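Local coordinates for regulator of polyketide synthase expression (Bifidobacterium adolescentis, PDB 3ONQ), which probably acts as a transcriptional regulator of the PucR type, binding DNA through a C-terminal helix-turn-helix domain, although its function is not established, at residues Thr23-Ala28 and Ala73-Val78; Val109-Val114 and Leu124-Val129; Glu164-Arg169 and Arg178-Arg183; Val202-Lys207 and Lys217-His222. All coordinates share one frame; numbering follows the deposited sequence.

Interaction 1: Thr23-Ala28 and Ala73-Val78; sequences TIERLA and AIRKAV
Glu-25 and Arg-75 reach out from two helices that do not otherwise touch in these segments and meet in a salt bridge between their ends. NH2 of Arg-75 gives a hydrogen bond of 2.8 Å to OE2 of Glu-25, and at 176° over the hydrogen it is nearly straight. The acceptor lies in the guanidinium plane and receives the N-H on its syn lone pair, the side of its other oxygen. The carboxylate and guanidinium planes are turned 41° from each other, and one hydrogen bond joins them, NH2 to OE2.

Span explains the conformations. The nearest CA atoms, those of Glu-25 and Arg-75, are 13.5 Å apart, and both chains must be stretched to close that distance. In Glu-25, CG is anti to the backbone N (chi1 -178°) and the chain runs on extended to the carboxylate; Arg-75 sets CG beside its backbone N and is extended from there to NE. OE2 also accepts from the backbone N of Ile-88, and NH1 of Arg-75 gives a bond to O of Val-86, which fixes both ends of the pair against strand 86-91. A glutamine here would lose the negative charge and probably leave the Arg-75 guanidinium without its ionic mate, with the bond from NH1 to Val-86 as its remaining named hold.

Helix 21-33 packs on helices 11-15 and 39-48, helix 67-80 on helix 107-114, and the ion pair links helix 21-33 to helix 67-80 at the surface beside strand 86-91, an outer strand of the sheet within this chain.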
loop_
_atom_site.group_PDB
_atom_site.type_symbol
_atom_site.label_atom_id
_atom_site.label_comp_id
_atom_site.label_asym_id
_atom_site.label_seq_id
_atom_site.Cartn_x
_atom_site.Cartn_y
_atom_site.Cartn_z
ATOM N N THR B 23 3.130 -9.620 26.768
ATOM C CA THR B 23 2.853 -10.395 25.561
ATOM C C THR B 23 2.327 -9.482 24.460
ATOM O O THR B 23 2.707 -9.605 23.288
ATOM C CB THR B 23 1.850 -11.549 25.833
ATOM O OG1 THR B 23 2.391 -12.415 26.837
ATOM C CG2 THR B 23 1.611 -12.365 24.569
ATOM N N ILE B 24 1.466 -8.548 24.835
ATOM C CA ILE B 24 0.925 -7.622 23.861
ATOM C C ILE B 24 2.067 -6.789 23.255
ATOM O O ILE B 24 2.096 -6.539 22.049
ATOM C CB ILE B 24 -0.144 -6.719 24.484
ATOM C CG1 ILE B 24 -1.280 -7.580 25.046
ATOM C CG2 ILE B 24 -0.686 -5.721 23.455
ATOM C CD1 ILE B 24 -2.375 -6.797 25.712
ATOM N N GLU B 25 3.011 -6.377 24.095
ATOM C CA GLU B 25 4.159 -5.604 23.630
ATOM C C GLU B 25 5.040 -6.432 22.685
ATOM O O GLU B 25 5.410 -5.972 21.602
ATOM C CB GLU B 25 4.995 -5.100 24.808
ATOM C CG GLU B 25 6.193 -4.251 24.376
ATOM C CD GLU B 25 7.164 -3.977 25.510
ATOM O OE1 GLU B 25 7.438 -4.907 26.294
ATOM O OE2 GLU B 25 7.655 -2.834 25.619
ATOM N N ARG B 26 5.374 -7.651 23.100
ATOM C CA ARG B 26 6.256 -8.485 22.300
ATOM C C ARG B 26 5.612 -8.770 20.956
ATOM O O ARG B 26 6.294 -8.795 19.923
ATOM C CB ARG B 26 6.607 -9.791 23.014
ATOM C CG ARG B 26 7.473 -10.719 22.171
ATOM C CD ARG B 26 7.889 -11.971 22.939
ATOM N NE ARG B 26 6.941 -12.338 23.994
ATOM C CZ ARG B 26 5.846 -13.081 23.822
ATOM N NH1 ARG B 26 5.525 -13.550 22.618
ATOM N NH2 ARG B 26 5.062 -13.348 24.862
ATOM N N LEU B 27 4.295 -8.981 20.977
ATOM C CA LEU B 27 3.543 -9.242 19.753
ATOM C C LEU B 27 3.552 -8.028 18.829
ATOM O O LEU B 27 3.753 -8.161 17.623
ATOM C CB LEU B 27 2.103 -9.661 20.063
ATOM C CG LEU B 27 1.189 -9.887 18.858
ATOM C CD1 LEU B 27 1.687 -11.047 17.996
ATOM C CD2 LEU B 27 -0.262 -10.139 19.311
ATOM N N ALA B 28 3.321 -6.843 19.386
ATOM C CA ALA B 28 3.354 -5.642 18.563
ATOM C C ALA B 28 4.769 -5.433 18.012
ATOM O O ALA B 28 4.948 -5.100 16.843
ATOM C CB ALA B 28 2.915 -4.439 19.359
ATOM N N ALA B 73 16.480 0.968 32.564
ATOM C CA ALA B 73 17.106 2.248 32.281
ATOM C C ALA B 73 16.320 3.036 31.231
ATOM O O ALA B 73 16.060 4.215 31.413
ATOM C CB ALA B 73 18.532 2.044 31.836
ATOM N N ILE B 74 15.941 2.386 30.133
ATOM C CA ILE B 74 15.220 3.072 29.060
ATOM C C ILE B 74 13.813 3.507 29.486
ATOM O O ILE B 74 13.394 4.634 29.212
ATOM C CB ILE B 74 15.116 2.196 27.793
ATOM C CG1 ILE B 74 16.504 1.869 27.248
ATOM C CG2 ILE B 74 14.287 2.899 26.731
ATOM C CD1 ILE B 74 16.469 0.974 26.013
ATOM N N ARG B 75 13.070 2.628 30.148
ATOM C CA ARG B 75 11.753 3.041 30.625
ATOM C C ARG B 75 11.834 4.211 31.605
ATOM O O ARG B 75 10.997 5.110 31.572
ATOM C CB ARG B 75 10.975 1.869 31.214
ATOM C CG ARG B 75 10.736 0.756 30.199
ATOM C CD ARG B 75 9.756 -0.311 30.701
ATOM N NE ARG B 75 9.780 -1.473 29.816
ATOM C CZ ARG B 75 9.090 -1.566 28.684
ATOM N NH1 ARG B 75 8.291 -0.569 28.308
ATOM N NH2 ARG B 75 9.191 -2.661 27.929
ATOM N N LYS B 76 12.848 4.212 32.463
ATOM C CA LYS B 76 13.017 5.302 33.416
ATOM C C LYS B 76 13.356 6.617 32.699
ATOM O O LYS B 76 12.846 7.687 33.045
ATOM C CB LYS B 76 14.103 4.965 34.439
ATOM C CG LYS B 76 14.463 6.144 35.335
ATOM C CD LYS B 76 15.635 5.839 36.260
ATOM C CE LYS B 76 16.038 7.075 37.064
ATOM N NZ LYS B 76 14.911 7.595 37.897
ATOM N N ALA B 77 14.223 6.535 31.698
ATOM C CA ALA B 77 14.644 7.728 30.983
ATOM C C ALA B 77 13.457 8.343 30.248
ATOM O O ALA B 77 13.265 9.557 30.272
ATOM C CB ALA B 77 15.780 7.415 30.021
ATOM N N VAL B 78 12.658 7.499 29.599
ATOM C CA VAL B 78 11.467 7.962 28.896
ATOM C C VAL B 78 10.501 8.617 29.890
ATOM O O VAL B 78 9.966 9.695 29.631
ATOM C CB VAL B 78 10.786 6.800 28.128
ATOM C CG1 VAL B 78 9.342 7.147 27.742
ATOM C CG2 VAL B 78 11.605 6.422 26.903
#

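Interaction 2: Val109-Val114 and Leu124-Val129; sequences VTCTAV and LYLSPV
Cys-111 on helix 107-114 rests on the side chains of Leu-124 and Leu-126, two leucines of strand 124-131 separated by one residue and so pointing to the same side. The closer touch is between CB of Cys-111 and CD2 of Leu-126, 3.9 Å apart; CD1 of Leu-126 is scarcely farther from that CB, so both methyls of the fork lie against it. SG turns to the other leucine and sits 4.2 Å from CD2 of Leu-124. A chi1 of -179° takes the sulfur there, swinging it to the side of the carbonyl carbon of Cys-111. The contact is wholly apolar and buried, and the thiol serves in it as a small greasy group.

In the next shell, Pro-159 also touches Cys-111, and Ile-59 of strand 55-61 touches Leu-126. Backbone bonds hold the strand on both flanks: Leu-124 and Leu-126 pair with Leu-160, while Tyr-125 and Ser-127 pair with Gly-60 and Ala-58. Tyr-125 points away from the helix and lies on helix 132-149. Strand 124-131 therefore runs between strands 55-61 and 160-161, with helix 107-114 over one face of the sheet and helix 132-149 over the other, an alpha-beta-alpha sandwich.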
loop_
_atom_site.group_PDB
_atom_site.type_symbol
_atom_site.label_atom_id
_atom_site.label_comp_id
_atom_site.label_asym_id
_atom_site.label_seq_id
_atom_site.Cartn_x
_atom_site.Cartn_y
_atom_site.Cartn_z
ATOM N N VAL B 109 18.059 13.921 22.659
ATOM C CA VAL B 109 17.994 13.939 24.118
ATOM C C VAL B 109 17.727 12.540 24.699
ATOM O O VAL B 109 18.335 12.138 25.691
ATOM C CB VAL B 109 16.936 14.947 24.616
ATOM C CG1 VAL B 109 16.644 14.749 26.104
ATOM C CG2 VAL B 109 17.400 16.366 24.332
ATOM N N THR B 110 16.834 11.786 24.077
ATOM C CA THR B 110 16.547 10.451 24.586
ATOM C C THR B 110 17.757 9.544 24.388
ATOM O O THR B 110 18.119 8.774 25.268
ATOM C CB THR B 110 15.320 9.825 23.910
ATOM O OG1 THR B 110 14.183 10.658 24.144
ATOM C CG2 THR B 110 15.048 8.448 24.487
ATOM N N CYS B 111 18.388 9.651 23.228
ATOM C CA CYS B 111 19.554 8.835 22.942
ATOM C C CYS B 111 20.669 9.121 23.952
ATOM O O CYS B 111 21.302 8.199 24.461
ATOM C CB CYS B 111 20.023 9.056 21.507
ATOM S SG CYS B 111 21.449 8.069 21.027
ATOM N N THR B 112 20.888 10.396 24.267
ATOM C CA THR B 112 21.901 10.756 25.246
ATOM C C THR B 112 21.589 10.175 26.614
ATOM O O THR B 112 22.484 9.690 27.303
ATOM C CB THR B 112 22.070 12.285 25.376
ATOM O OG1 THR B 112 22.649 12.803 24.173
ATOM C CG2 THR B 112 22.998 12.616 26.547
ATOM N N ALA B 113 20.318 10.230 26.998
ATOM C CA ALA B 113 19.884 9.758 28.308
ATOM C C ALA B 113 20.067 8.249 28.487
ATOM O O ALA B 113 20.335 7.791 29.599
ATOM C CB ALA B 113 18.422 10.154 28.570
ATOM N N VAL B 114 19.923 7.473 27.409
ATOM C CA VAL B 114 20.000 6.009 27.542
ATOM C C VAL B 114 21.332 5.400 27.110
ATOM O O VAL B 114 21.570 4.203 27.291
ATOM C CB VAL B 114 18.848 5.295 26.806
ATOM C CG1 VAL B 114 17.508 5.828 27.299
ATOM C CG2 VAL B 114 18.987 5.452 25.293
ATOM N N LEU B 124 25.525 1.477 18.029
ATOM C CA LEU B 124 24.308 2.039 18.567
ATOM C C LEU B 124 23.702 2.836 17.416
ATOM O O LEU B 124 24.425 3.553 16.717
ATOM C CB LEU B 124 24.663 2.967 19.730
ATOM C CG LEU B 124 23.579 3.810 20.385
ATOM C CD1 LEU B 124 22.622 2.922 21.161
ATOM C CD2 LEU B 124 24.195 4.852 21.302
ATOM N N TYR B 125 22.395 2.707 17.199
ATOM C CA TYR B 125 21.731 3.434 16.112
ATOM C C TYR B 125 20.503 4.214 16.585
ATOM O O TYR B 125 19.685 3.694 17.343
ATOM C CB TYR B 125 21.327 2.470 14.992
ATOM C CG TYR B 125 20.610 3.148 13.841
ATOM C CD1 TYR B 125 21.325 3.693 12.791
ATOM C CD2 TYR B 125 19.215 3.269 13.822
ATOM C CE1 TYR B 125 20.680 4.326 11.731
ATOM C CE2 TYR B 125 18.559 3.897 12.750
ATOM C CZ TYR B 125 19.306 4.425 11.711
ATOM O OH TYR B 125 18.705 5.057 10.646
ATOM N N LEU B 126 20.385 5.459 16.124
ATOM C CA LEU B 126 19.249 6.328 16.441
ATOM C C LEU B 126 18.475 6.635 15.165
ATOM O O LEU B 126 19.046 7.164 14.225
ATOM C CB LEU B 126 19.747 7.647 17.065
ATOM C CG LEU B 126 18.677 8.728 17.322
ATOM C CD1 LEU B 126 17.627 8.233 18.316
ATOM C CD2 LEU B 126 19.265 10.060 17.809
ATOM N N SER B 127 17.185 6.306 15.115
ATOM C CA SER B 127 16.413 6.495 13.879
ATOM C C SER B 127 15.858 7.906 13.759
ATOM O O SER B 127 15.753 8.610 14.751
ATOM C CB SER B 127 15.238 5.516 13.815
ATOM O OG SER B 127 14.099 6.053 14.470
ATOM N N PRO B 128 15.480 8.317 12.536
ATOM C CA PRO B 128 14.727 9.563 12.375
ATOM C C PRO B 128 13.342 9.443 13.019
ATOM O O PRO B 128 12.899 8.339 13.366
ATOM C CB PRO B 128 14.575 9.694 10.848
ATOM C CG PRO B 128 15.601 8.773 10.264
ATOM C CD PRO B 128 15.748 7.657 11.244
ATOM N N VAL B 129 12.664 10.571 13.178
ATOM C CA VAL B 129 11.279 10.562 13.657
ATOM C C VAL B 129 10.386 10.031 12.538
ATOM O O VAL B 129 10.598 10.343 11.365
ATOM C CB VAL B 129 10.809 11.969 14.083
ATOM C CG1 VAL B 129 9.339 11.948 14.525
ATOM C CG2 VAL B 129 11.671 12.493 15.210
#

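Interaction 3: Glu164-Arg169 and Arg178-Arg183; sequences ELLPER and REELYR
Apolar packing comes first: Leu-166, at the start of helix 166-172, and Leu-181 of helix 175-190 run alongside one another, pointing opposite ways. CB of Leu-166 is 3.8 Å from CD2 of Leu-181, and CD1 of Leu-166 lies 3.9 Å from the same methyl. The other methyl of Leu-181, CD1, comes to 4.3 Å from CA of Pro-167. In Leu-181 a chi1 of -74° tucks CG in beside the backbone N, which directs the fork onto the first turn of the shorter helix. An alanine in its place would probably open a gap beside Leu-166 and Pro-167 and let the two helices shift against each other.

One mixed contact follows. Glu-180 crosses Leu-166 at about a right angle, laying its OE1 3.7 Å from CD2 of Leu-166.

The polar part runs through water. Water 1 accepts from NH2 of Arg-169 and donates to OE2 of Glu-180 at 2.7 Å; water 2 accepts from NH1 of Arg-169 and donates to OE1 of Glu-180, also at 2.7 Å. The two charged groups are thus joined by two water bridges side by side while NH2 of Arg-169 and OE2 of Glu-180 remain 4.7 Å apart. Arg-169 is further fixed by a salt bridge from NE to Asp-174.

The chemistry is divided: the leucines supply the apolar part of the contact, and beside them opposite charges attract through water, so each oxygen of the Glu-180 carboxylate has a water donor and the arginine's charge is probably offset by Asp-174 directly and by Glu-180 through water.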
loop_
_atom_site.group_PDB
_atom_site.type_symbol
_atom_site.label_atom_id
_atom_site.label_comp_id
_atom_site.label_asym_id
_atom_site.label_seq_id
_atom_site.Cartn_x
_atom_site.Cartn_y
_atom_site.Cartn_z
ATOM N N GLU B 164 23.347 6.545 7.197
ATOM C CA GLU B 164 24.765 6.203 7.236
ATOM C C GLU B 164 25.125 4.871 6.580
ATOM O O GLU B 164 26.213 4.719 6.066
ATOM C CB GLU B 164 25.280 6.214 8.669
ATOM C CG GLU B 164 25.888 7.516 9.098
ATOM C CD GLU B 164 26.540 7.429 10.457
ATOM O OE1 GLU B 164 25.825 7.564 11.455
ATOM O OE2 GLU B 164 27.768 7.222 10.525
ATOM N N LEU B 165 24.231 3.896 6.650
ATOM C CA LEU B 165 24.487 2.554 6.130
ATOM C C LEU B 165 23.670 2.087 4.913
ATOM O O LEU B 165 23.382 0.912 4.787
ATOM C CB LEU B 165 24.386 1.540 7.261
ATOM C CG LEU B 165 25.572 1.639 8.207
ATOM C CD1 LEU B 165 25.182 1.290 9.600
ATOM C CD2 LEU B 165 26.697 0.765 7.727
ATOM N N LEU B 166 23.272 3.006 4.045
ATOM C CA LEU B 166 22.363 2.670 2.947
ATOM C C LEU B 166 22.811 1.479 2.098
ATOM O O LEU B 166 22.055 0.523 1.909
ATOM C CB LEU B 166 22.094 3.891 2.056
ATOM C CG LEU B 166 21.161 4.938 2.654
ATOM C CD1 LEU B 166 20.895 6.070 1.678
ATOM C CD2 LEU B 166 19.864 4.259 3.035
ATOM N N PRO B 167 24.040 1.535 1.567
ATOM C CA PRO B 167 24.388 0.430 0.665
ATOM C C PRO B 167 24.445 -0.930 1.370
ATOM O O PRO B 167 23.929 -1.917 0.834
ATOM C CB PRO B 167 25.754 0.841 0.075
ATOM C CG PRO B 167 26.224 2.028 0.875
ATOM C CD PRO B 167 25.064 2.594 1.637
ATOM N N GLU B 168 25.053 -0.992 2.548
ATOM C CA GLU B 168 25.108 -2.257 3.274
ATOM C C GLU B 168 23.690 -2.756 3.616
ATOM O O GLU B 168 23.400 -3.957 3.530
ATOM C CB GLU B 168 25.958 -2.123 4.537
ATOM C CG GLU B 168 27.427 -1.852 4.262
ATOM C CD GLU B 168 27.720 -0.402 3.888
ATOM O OE1 GLU B 168 26.828 0.467 4.002
ATOM O OE2 GLU B 168 28.863 -0.140 3.488
ATOM N N ARG B 169 22.809 -1.829 3.987
ATOM C CA ARG B 169 21.419 -2.186 4.247
ATOM C C ARG B 169 20.767 -2.723 2.988
ATOM O O ARG B 169 20.065 -3.735 3.026
ATOM C CB ARG B 169 20.634 -0.984 4.783
ATOM C CG ARG B 169 20.979 -0.640 6.233
ATOM C CD ARG B 169 20.411 0.720 6.627
ATOM N NE ARG B 169 18.986 0.814 6.305
ATOM C CZ ARG B 169 18.296 1.950 6.325
ATOM N NH1 ARG B 169 18.898 3.082 6.689
ATOM N NH2 ARG B 169 17.005 1.956 6.000
ATOM N N ARG B 178 16.969 0.535 -0.382
ATOM C CA ARG B 178 16.955 0.588 -1.835
ATOM C C ARG B 178 16.185 1.817 -2.283
ATOM O O ARG B 178 16.593 2.521 -3.198
ATOM C CB ARG B 178 16.285 -0.643 -2.435
ATOM C CG ARG B 178 17.072 -1.929 -2.322
ATOM C CD ARG B 178 16.218 -3.082 -2.832
ATOM N NE ARG B 178 16.861 -4.372 -2.630
ATOM C CZ ARG B 178 16.241 -5.483 -2.256
ATOM N NH1 ARG B 178 14.930 -5.491 -2.020
ATOM N NH2 ARG B 178 16.940 -6.595 -2.124
ATOM N N GLU B 179 15.047 2.055 -1.650
ATOM C CA GLU B 179 14.165 3.120 -2.093
ATOM C C GLU B 179 14.825 4.473 -1.863
ATOM O O GLU B 179 14.800 5.330 -2.749
ATOM C CB GLU B 179 12.812 3.046 -1.380
ATOM C CG GLU B 179 11.816 4.105 -1.849
ATOM C CD GLU B 179 11.279 3.823 -3.248
ATOM O OE1 GLU B 179 11.553 2.729 -3.803
ATOM O OE2 GLU B 179 10.580 4.703 -3.793
ATOM N N GLU B 180 15.430 4.669 -0.692
ATOM C CA GLU B 180 16.147 5.919 -0.428
ATOM C C GLU B 180 17.289 6.179 -1.421
ATOM O O GLU B 180 17.456 7.300 -1.898
ATOM C CB GLU B 180 16.689 5.971 1.003
ATOM C CG GLU B 180 15.604 6.141 2.068
ATOM C CD GLU B 180 16.187 6.395 3.451
ATOM O OE1 GLU B 180 17.346 6.877 3.539
ATOM O OE2 GLU B 180 15.492 6.107 4.447
ATOM N N LEU B 181 18.070 5.151 -1.727
ATOM C CA LEU B 181 19.162 5.295 -2.695
ATOM C C LEU B 181 18.578 5.754 -4.020
ATOM O O LEU B 181 19.117 6.635 -4.666
ATOM C CB LEU B 181 19.922 3.976 -2.866
ATOM C CG LEU B 181 20.838 3.611 -1.702
ATOM C CD1 LEU B 181 21.196 2.117 -1.687
ATOM C CD2 LEU B 181 22.084 4.491 -1.734
ATOM N N TYR B 182 17.443 5.176 -4.401
ATOM C CA TYR B 182 16.791 5.559 -5.648
ATOM C C TYR B 182 16.258 6.995 -5.591
ATOM O O TYR B 182 16.598 7.830 -6.430
ATOM C CB TYR B 182 15.655 4.585 -5.980
ATOM C CG TYR B 182 14.965 4.872 -7.300
ATOM C CD1 TYR B 182 15.678 4.879 -8.495
ATOM C CD2 TYR B 182 13.600 5.116 -7.352
ATOM C CE1 TYR B 182 15.044 5.131 -9.711
ATOM C CE2 TYR B 182 12.957 5.364 -8.563
ATOM C CZ TYR B 182 13.683 5.372 -9.736
ATOM O OH TYR B 182 13.047 5.622 -10.936
ATOM N N ARG B 183 15.437 7.277 -4.585
ATOM C CA ARG B 183 14.729 8.546 -4.495
ATOM C C ARG B 183 15.595 9.699 -4.037
ATOM O O ARG B 183 15.540 10.778 -4.619
ATOM C CB ARG B 183 13.529 8.440 -3.552
ATOM C CG ARG B 183 12.505 7.409 -3.945
ATOM C CD ARG B 183 11.806 7.811 -5.221
ATOM N NE ARG B 183 10.728 6.895 -5.584
ATOM C CZ ARG B 183 9.995 7.021 -6.687
ATOM N NH1 ARG B 183 10.238 8.025 -7.528
ATOM N NH2 ARG B 183 9.028 6.150 -6.954
HETATM O O HOH W 1 15.066 4.042 6.126
HETATM O O HOH W 2 18.161 5.979 5.959
#

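Interaction 4: Val202-Lys207 and Lys217-His222; sequences VSTFLK and KELNVH
The helix-turn-helix domain of the PucR family contains this contact, in which Thr-204 on helix 198-207 meets Glu-218 and Leu-219 at the end of helix 212-219. It ties those two helices together just before the turn 220-222 leads into helix 223-237, which in such domains is probably the helix that reads DNA. CG2 of Thr-204 packs 3.9 Å from CB of Glu-218, the two side chains crossing at about a right angle. Against Leu-219 the approach is tip to tip: CD2 of Leu-219 lies 3.8 Å from OG1 of Thr-204, with CG of Leu-219 4.2 Å from CG2 of Thr-204. The threonine's torsion sorts its branches. OG1 sits beside the backbone N (chi1 -58°), where it can turn back to O of Leu-200 in a hydrogen bond, and CG2 is left to face the other helix.

Glu-218 touches with CB alone and then bends at chi2; OE1 of Glu-218 stays 6.3 Å from NZ of Lys-207, too far for a salt bridge. After Leu-219 the chain leaves the helix at Asn-220, with positive phi, and reaches His-222, whose ND1 caps the next helix by accepting from N of Asn-224. Phe-205 packs on Leu-212 and Thr-215 of the same helix and on Leu-230 of helix 223-237, so the joint is wider than this contact.

The contact is therefore small and mostly van der Waals in kind. Thr-204 is buried, and its hydroxyl is satisfied by O of Leu-200, so it can sit beside a methyl of Leu-219 without another partner.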
loop_
_atom_site.group_PDB
_atom_site.type_symbol
_atom_site.label_atom_id
_atom_site.label_comp_id
_atom_site.label_asym_id
_atom_site.label_seq_id
_atom_site.Cartn_x
_atom_site.Cartn_y
_atom_site.Cartn_z
ATOM N N VAL B 202 29.203 13.325 -12.041
ATOM C CA VAL B 202 29.421 12.400 -10.933
ATOM C C VAL B 202 29.654 10.986 -11.473
ATOM O O VAL B 202 30.570 10.284 -11.060
ATOM C CB VAL B 202 28.186 12.384 -9.992
ATOM C CG1 VAL B 202 28.299 11.262 -8.973
ATOM C CG2 VAL B 202 28.024 13.735 -9.300
ATOM N N SER B 203 28.803 10.566 -12.399
ATOM C CA SER B 203 28.912 9.231 -12.959
ATOM C C SER B 203 30.286 9.049 -13.597
ATOM O O SER B 203 30.963 8.041 -13.397
ATOM C CB SER B 203 27.834 9.035 -14.017
ATOM O OG SER B 203 27.975 7.767 -14.622
ATOM N N THR B 204 30.694 10.040 -14.383
ATOM C CA THR B 204 31.951 9.946 -15.101
ATOM C C THR B 204 33.110 9.968 -14.110
ATOM O O THR B 204 34.070 9.240 -14.268
ATOM C CB THR B 204 32.118 11.114 -16.096
ATOM O OG1 THR B 204 31.021 11.127 -17.017
ATOM C CG2 THR B 204 33.409 10.974 -16.855
ATOM N N PHE B 205 32.997 10.781 -13.074
ATOM C CA PHE B 205 34.052 10.901 -12.086
ATOM C C PHE B 205 34.296 9.574 -11.384
ATOM O O PHE B 205 35.425 9.161 -11.229
ATOM C CB PHE B 205 33.656 11.970 -11.076
ATOM C CG PHE B 205 34.640 12.172 -9.963
ATOM C CD1 PHE B 205 35.801 12.884 -10.164
ATOM C CD2 PHE B 205 34.386 11.679 -8.704
ATOM C CE1 PHE B 205 36.685 13.079 -9.141
ATOM C CE2 PHE B 205 35.271 11.880 -7.682
ATOM C CZ PHE B 205 36.421 12.578 -7.903
ATOM N N LEU B 206 33.224 8.903 -10.990
ATOM C CA LEU B 206 33.314 7.610 -10.329
ATOM C C LEU B 206 33.887 6.525 -11.230
ATOM O O LEU B 206 34.709 5.736 -10.813
ATOM C CB LEU B 206 31.953 7.190 -9.788
ATOM C CG LEU B 206 31.379 8.038 -8.657
ATOM C CD1 LEU B 206 29.963 7.645 -8.358
ATOM C CD2 LEU B 206 32.217 7.977 -7.415
ATOM N N LYS B 207 33.452 6.531 -12.480
ATOM C CA LYS B 207 33.868 5.562 -13.472
ATOM C C LYS B 207 35.355 5.655 -13.724
ATOM O O LYS B 207 36.023 4.656 -13.918
ATOM C CB LYS B 207 33.107 5.794 -14.769
ATOM C CG LYS B 207 33.508 4.888 -15.895
ATOM C CD LYS B 207 32.657 5.131 -17.123
ATOM C CE LYS B 207 33.163 4.333 -18.307
ATOM N NZ LYS B 207 32.217 4.362 -19.456
ATOM N N LYS B 217 39.088 15.611 -18.697
ATOM C CA LYS B 217 39.519 15.162 -20.014
ATOM C C LYS B 217 38.384 14.470 -20.777
ATOM O O LYS B 217 38.139 14.765 -21.947
ATOM C CB LYS B 217 40.721 14.228 -19.866
ATOM C CG LYS B 217 41.127 13.493 -21.126
ATOM C CD LYS B 217 42.346 12.603 -20.843
ATOM C CE LYS B 217 42.800 11.817 -22.076
ATOM N NZ LYS B 217 41.791 10.834 -22.568
ATOM N N GLU B 218 37.702 13.547 -20.107
ATOM C CA GLU B 218 36.558 12.837 -20.682
ATOM C C GLU B 218 35.423 13.770 -21.112
ATOM O O GLU B 218 34.807 13.564 -22.153
ATOM C CB GLU B 218 36.011 11.819 -19.679
ATOM C CG GLU B 218 36.152 10.382 -20.109
ATOM C CD GLU B 218 35.520 10.120 -21.463
ATOM O OE1 GLU B 218 34.283 9.949 -21.535
ATOM O OE2 GLU B 218 36.267 10.090 -22.460
ATOM N N LEU B 219 35.144 14.791 -20.310
ATOM C CA LEU B 219 33.968 15.628 -20.544
ATOM C C LEU B 219 34.252 16.921 -21.294
ATOM O O LEU B 219 33.337 17.703 -21.563
ATOM C CB LEU B 219 33.285 15.950 -19.216
ATOM C CG LEU B 219 32.676 14.772 -18.454
ATOM C CD1 LEU B 219 32.166 15.243 -17.109
ATOM C CD2 LEU B 219 31.571 14.101 -19.265
ATOM N N ASN B 220 35.521 17.157 -21.620
ATOM C CA ASN B 220 35.909 18.408 -22.248
ATOM C C ASN B 220 35.497 19.642 -21.456
ATOM O O ASN B 220 34.975 20.597 -22.028
ATOM C CB ASN B 220 35.339 18.501 -23.665
ATOM C CG ASN B 220 35.916 17.447 -24.586
ATOM O OD1 ASN B 220 37.019 16.953 -24.361
ATOM N ND2 ASN B 220 35.175 17.101 -25.632
ATOM N N VAL B 221 35.732 19.622 -20.146
ATOM C CA VAL B 221 35.534 20.811 -19.324
ATOM C C VAL B 221 36.765 21.032 -18.456
ATOM O O VAL B 221 37.594 20.142 -18.324
ATOM C CB VAL B 221 34.296 20.689 -18.394
ATOM C CG1 VAL B 221 33.026 20.527 -19.200
ATOM C CG2 VAL B 221 34.472 19.534 -17.412
ATOM N N HIS B 222 36.867 22.217 -17.862
ATOM C CA HIS B 222 37.963 22.539 -16.957
ATOM C C HIS B 222 37.819 21.714 -15.681
ATOM O O HIS B 222 36.697 21.463 -15.238
ATOM C CB HIS B 222 37.911 24.020 -16.598
ATOM C CG HIS B 222 39.171 24.537 -15.978
ATOM N ND1 HIS B 222 39.499 24.315 -14.659
ATOM C CD2 HIS B 222 40.190 25.269 -16.499
ATOM C CE1 HIS B 222 40.664 24.880 -14.395
ATOM N NE2 HIS B 222 41.102 25.465 -15.492
#

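Interactions 2 and 3 are buried, interaction 4 is partly so, and interaction 1 lies at the surface, where it is the only one with a salt bridge directly between its two segments. Helices 67-80 and 107-114, one from interaction 1 and one from interaction 2, pack together on the sheet, with Ala-77 CB 3.6 Å from Val-114 CG1. Interaction 3 mixes leucine packing with water-bridged charges, and its helix 175-190 is followed in the chain by helix 198-207 of interaction 4. Interactions 1 and 4, their centres about 52 Å apart, lie on opposite sides of the chain's centre, at the far end of the alpha-beta part and in the helix-turn-helix domain respectively.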